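Local coordinates for protein eukaryotic Translation Initiation 4E (Schistosoma mansoni, PDB 3HXI) that binds the 7-methylguanosine cap of mRNA and a 4E-BP peptide, and probably serves as the cap-recognition factor of translation initiation, at residues S47-H51 / T52-R56; F98-D101 / E102-M105. One frame throughout, in Å; residues are numbered along the deposited sequence. Where two conformers were deposited one is given.

Both contacts are local, and they lie on neighbouring elements of the eIF4E fold, their centres about 12 Å apart. Contact 1 is a surface contact where helix 42-50 gives way to the loop that leads to strand 63-68; a hydroxyl, a water and one arginine do most of its work. Contact 2 is buried within helix 96-108, where regular backbone i to i+4 bonds are joined by CH-pi packing of side chains. The two also touch: Arg54 NH1 forms a salt bridge of 2.8 Å with Asp101 OD1, Pro55 CG packs against Trp100 CD1, and Leu49 meets Asp101 and Leu104. Contact 2 also faces the bound 4E-BP peptide through Asp101, Glu102 and Met105.

Contact 1 of 2, residues S47-H51 / T52-R56; sequences SVLTH and TVRPR
Where helix 42-50 passes into the loop toward strand 63-68, Thr52 turns its hydroxyl back and donates a hydrogen bond from OG1 to Val48 O at 2.8 Å. The donor stands above the carbonyl plane, 36° out of it, with a C=O...OG1 angle of 135°. His51 N donates to the same oxygen from the opposite face, so two bonds grip Val48 O. With chi1 at 55°, OG1 sits between the backbone N and the carbonyl carbon of Thr52, which lets it reach Val48 O; the methyl CG2 lies alongside, 3.4 Å from Val48 O, and comes within 4.4 Å of Val48 CG1. In the eIF4E fold this junction lies against strand 11-21, whose Tyr18 packs on Val48, Leu49 and Thr52. A water bridges helix and loop beyond the threonine: it lies 2.9 Å from Leu49 O and 3.2 Å from Val53 O, either of which it can donate to. It accepts from Arg54 NE at 2.9 Å, lying in the plane of the guanidinium at its edge. Arg54 is bent at chi2 and chi3, which carries this group back toward the helix. There NH1 comes 4.1 Å from Leu49 CD2, the two side chains crossing at about a right angle, while Pro55 CD lies over one guanidinium face, toward its rim. NH1 also forms a salt bridge with Asp101 of helix 96-108, and the backbone N of Arg56 bonds to Asp97 on the same helix.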
loop_
_atom_site.group_PDB
_atom_site.type_symbol
_atom_site.label_atom_id
_atom_site.label_comp_id
_atom_site.label_asym_id
_atom_site.label_seq_id
_atom_site.Cartn_x
_atom_site.Cartn_y
_atom_site.Cartn_z
ATOM N N SER A 47 15.594 3.217 -5.925
ATOM C CA SER A 47 16.746 2.525 -5.337
ATOM C C SER A 47 16.327 1.525 -4.254
ATOM O O SER A 47 16.894 0.428 -4.155
ATOM C CB SER A 47 17.775 3.521 -4.794
ATOM O OG SER A 47 18.507 4.114 -5.854
ATOM N N VAL A 48 15.342 1.895 -3.448
ATOM C CA VAL A 48 14.753 0.972 -2.476
ATOM C C VAL A 48 14.248 -0.295 -3.173
ATOM O O VAL A 48 14.548 -1.408 -2.735
ATOM C CB VAL A 48 13.574 1.604 -1.696
ATOM C CG1 VAL A 48 13.055 0.628 -0.631
ATOM C CG2 VAL A 48 13.985 2.940 -1.057
ATOM N N LEU A 49 13.468 -0.127 -4.247
ATOM C CA LEU A 49 12.884 -1.281 -4.932
ATOM C C LEU A 49 13.972 -2.158 -5.578
ATOM O O LEU A 49 13.889 -3.387 -5.523
ATOM C CB LEU A 49 11.815 -0.865 -5.946
ATOM C CG LEU A 49 10.496 -0.324 -5.363
ATOM C CD1 LEU A 49 9.520 -0.011 -6.507
ATOM C CD2 LEU A 49 9.850 -1.284 -4.375
ATOM N N THR A 50 15.003 -1.519 -6.138
ATOM C CA THR A 50 16.131 -2.241 -6.757
ATOM C C THR A 50 17.014 -3.009 -5.750
ATOM O O THR A 50 17.786 -3.901 -6.139
ATOM C CB THR A 50 17.015 -1.284 -7.598
ATOM O OG1 THR A 50 16.229 -0.709 -8.642
ATOM C CG2 THR A 50 18.193 -2.028 -8.239
ATOM N N HIS A 51 16.913 -2.659 -4.472
ATOM C CA HIS A 51 17.779 -3.236 -3.443
ATOM C C HIS A 51 17.042 -4.074 -2.402
ATOM O O HIS A 51 17.601 -4.418 -1.357
ATOM C CB HIS A 51 18.563 -2.128 -2.749
ATOM C CG HIS A 51 19.506 -1.409 -3.661
ATOM N ND1 HIS A 51 19.796 -0.068 -3.525
ATOM C CD2 HIS A 51 20.216 -1.841 -4.732
ATOM C CE1 HIS A 51 20.654 0.292 -4.464
ATOM N NE2 HIS A 51 20.921 -0.763 -5.212
ATOM N N THR A 52 15.778 -4.379 -2.674
ATOM C CA THR A 52 14.987 -5.214 -1.788
ATOM C C THR A 52 14.285 -6.249 -2.645
ATOM O O THR A 52 14.219 -6.099 -3.865
ATOM C CB THR A 52 13.957 -4.396 -0.983
ATOM O OG1 THR A 52 13.143 -3.642 -1.889
ATOM C CG2 THR A 52 14.655 -3.437 -0.022
ATOM N N VAL A 53 13.758 -7.292 -2.006
ATOM C CA VAL A 53 13.213 -8.444 -2.718
ATOM C C VAL A 53 12.003 -8.049 -3.600
ATOM O O VAL A 53 11.169 -7.226 -3.182
ATOM C CB VAL A 53 12.899 -9.581 -1.710
ATOM C CG1 VAL A 53 11.868 -9.119 -0.648
ATOM C CG2 VAL A 53 12.479 -10.889 -2.424
ATOM N N ARG A 54 11.932 -8.590 -4.822
ATOM C CA ARG A 54 10.764 -8.375 -5.702
ATOM C C ARG A 54 9.548 -9.152 -5.192
ATOM O O ARG A 54 9.712 -10.260 -4.691
ATOM C CB ARG A 54 11.057 -8.792 -7.148
ATOM C CG ARG A 54 12.181 -8.042 -7.836
ATOM C CD ARG A 54 11.634 -6.875 -8.638
ATOM N NE ARG A 54 11.053 -5.842 -7.775
ATOM C CZ ARG A 54 10.062 -5.039 -8.161
ATOM N NH1 ARG A 54 9.584 -4.122 -7.341
ATOM N NH2 ARG A 54 9.546 -5.161 -9.374
ATOM N N PRO A 55 8.323 -8.577 -5.310
ATOM C CA PRO A 55 7.138 -9.344 -4.897
ATOM C C PRO A 55 7.076 -10.788 -5.436
ATOM O O PRO A 55 6.639 -11.693 -4.717
ATOM C CB PRO A 55 5.970 -8.506 -5.425
ATOM C CG PRO A 55 6.493 -7.102 -5.406
ATOM C CD PRO A 55 7.966 -7.219 -5.770
ATOM N N ARG A 56 7.514 -11.021 -6.672
ATOM C CA ARG A 56 7.383 -12.364 -7.235
ATOM C C ARG A 56 8.363 -13.360 -6.621
ATOM O O ARG A 56 8.158 -14.568 -6.725
ATOM C CB ARG A 56 7.484 -12.329 -8.762
HETATM O O HOH W 1 11.386 -4.709 -5.164
#

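Contact 2 of 2, residues F98-D101 / E102-M105; sequences FLWD and ELLM
Glu102 lays its CG over the ring of Phe98, one turn earlier in helix 96-108, as a CH-pi contact with CG 3.6 Å from the ring centroid and 16° off the normal. Glu102, bent at chi2, carries its carboxylate outward on the same side of the ring, with OE2 above the plane beyond the CE1 edge, 3.6 Å from Phe98 CE1, and the two planes 29° apart. The same step of the helix brings Glu102 N to Phe98 O at 2.8 Å. A second i to i+4 pair repeats the scheme: Leu104 CD2 sits above the six-membered ring of Trp100, 3.7 Å from its centroid, and the other branch, CD1, reaches 3.5 Å from NE1. Leu103 CD2 adds a looser, oblique contact to CZ3, and the indole N-H is bonded to Tyr18 OH. Asp101 takes part through its backbone, its O accepting from Met105 N at 3.0 Å. The helix is amphipathic: Leu103, Leu104 and Trp100 pack on Ala124 of the sheet, whereas Asp101 OD2 and Glu102 OE1 each form a salt bridge with a basic side chain of the bound peptide. Packing over Phe98 thus probably helps hold the Glu102 carboxylate in place for the peptide, and with OD1 held by Arg54, that of Asp101 would likewise be steadied.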
loop_
_atom_site.group_PDB
_atom_site.type_symbol
_atom_site.label_atom_id
_atom_site.label_comp_id
_atom_site.label_asym_id
_atom_site.label_seq_id
_atom_site.Cartn_x
_atom_site.Cartn_y
_atom_site.Cartn_z
ATOM N N PHE A 98 4.175 -6.124 -11.191
ATOM C CA PHE A 98 3.405 -5.048 -11.854
ATOM C C PHE A 98 2.444 -4.388 -10.857
ATOM O O PHE A 98 2.420 -3.151 -10.727
ATOM C CB PHE A 98 2.642 -5.613 -13.074
ATOM C CG PHE A 98 1.719 -4.625 -13.736
ATOM C CD1 PHE A 98 2.218 -3.697 -14.665
ATOM C CD2 PHE A 98 0.357 -4.613 -13.432
ATOM C CE1 PHE A 98 1.361 -2.765 -15.275
ATOM C CE2 PHE A 98 -0.514 -3.697 -14.035
ATOM C CZ PHE A 98 -0.018 -2.768 -14.956
ATOM N N LEU A 99 1.657 -5.200 -10.158
ATOM C CA LEU A 99 0.679 -4.664 -9.193
ATOM C C LEU A 99 1.351 -3.777 -8.145
ATOM O O LEU A 99 0.893 -2.668 -7.875
ATOM C CB LEU A 99 -0.071 -5.791 -8.462
ATOM C CG LEU A 99 -1.060 -6.628 -9.281
ATOM C CD1 LEU A 99 -1.700 -7.695 -8.392
ATOM C CD2 LEU A 99 -2.150 -5.749 -9.928
ATOM N N TRP A 100 2.426 -4.283 -7.559
ATOM C CA TRP A 100 3.152 -3.537 -6.514
ATOM C C TRP A 100 3.787 -2.281 -7.063
ATOM O O TRP A 100 3.622 -1.211 -6.493
ATOM C CB TRP A 100 4.206 -4.420 -5.872
ATOM C CG TRP A 100 4.812 -3.912 -4.591
ATOM C CD1 TRP A 100 6.141 -3.794 -4.330
ATOM C CD2 TRP A 100 4.125 -3.486 -3.394
ATOM N NE1 TRP A 100 6.338 -3.324 -3.037
ATOM C CE2 TRP A 100 5.118 -3.123 -2.450
ATOM C CE3 TRP A 100 2.778 -3.371 -3.032
ATOM C CZ2 TRP A 100 4.801 -2.646 -1.153
ATOM C CZ3 TRP A 100 2.457 -2.893 -1.737
ATOM C CH2 TRP A 100 3.475 -2.538 -0.819
ATOM N N ASP A 101 4.508 -2.395 -8.179
ATOM C CA ASP A 101 5.130 -1.209 -8.785
ATOM C C ASP A 101 4.112 -0.135 -9.199
ATOM O O ASP A 101 4.339 1.033 -8.959
ATOM C CB ASP A 101 5.985 -1.578 -9.997
ATOM C CG ASP A 101 7.241 -2.361 -9.627
ATOM O OD1 ASP A 101 7.587 -2.454 -8.418
ATOM O OD2 ASP A 101 7.895 -2.886 -10.575
ATOM N N GLU A 102 3.000 -0.532 -9.819
ATOM C CA GLU A 102 1.971 0.437 -10.220
ATOM C C GLU A 102 1.346 1.092 -8.989
ATOM O O GLU A 102 1.058 2.309 -8.976
ATOM C CB GLU A 102 0.863 -0.242 -11.035
ATOM C CG GLU A 102 1.307 -0.725 -12.424
ATOM C CD GLU A 102 1.902 0.397 -13.273
ATOM O OE1 GLU A 102 1.321 1.506 -13.346
ATOM O OE2 GLU A 102 2.936 0.143 -13.905
ATOM N N LEU A 103 1.106 0.275 -7.971
ATOM C CA LEU A 103 0.497 0.778 -6.749
ATOM C C LEU A 103 1.399 1.823 -6.092
ATOM O O LEU A 103 0.940 2.926 -5.746
ATOM C CB LEU A 103 0.147 -0.351 -5.775
ATOM C CG LEU A 103 -0.738 0.065 -4.574
ATOM C CD1 LEU A 103 -2.086 0.612 -5.055
ATOM C CD2 LEU A 103 -0.923 -1.079 -3.587
ATOM N N LEU A 104 2.676 1.494 -5.942
ATOM C CA LEU A 104 3.614 2.395 -5.289
ATOM C C LEU A 104 3.856 3.661 -6.105
ATOM O O LEU A 104 3.968 4.742 -5.550
ATOM C CB LEU A 104 4.931 1.666 -4.970
ATOM C CG LEU A 104 4.856 0.442 -4.046
ATOM C CD1 LEU A 104 6.260 0.113 -3.582
ATOM C CD2 LEU A 104 3.879 0.603 -2.842
ATOM N N MET A 105 3.889 3.530 -7.435
ATOM C CA MET A 105 3.988 4.699 -8.300
ATOM C C MET A 105 2.801 5.652 -8.074
ATOM O O MET A 105 2.981 6.859 -7.941
ATOM C CB MET A 105 4.118 4.302 -9.767
ATOM C CG MET A 105 5.547 3.886 -10.157
ATOM S SD MET A 105 5.740 3.776 -11.964
ATOM C CE MET A 105 4.639 2.422 -12.365
#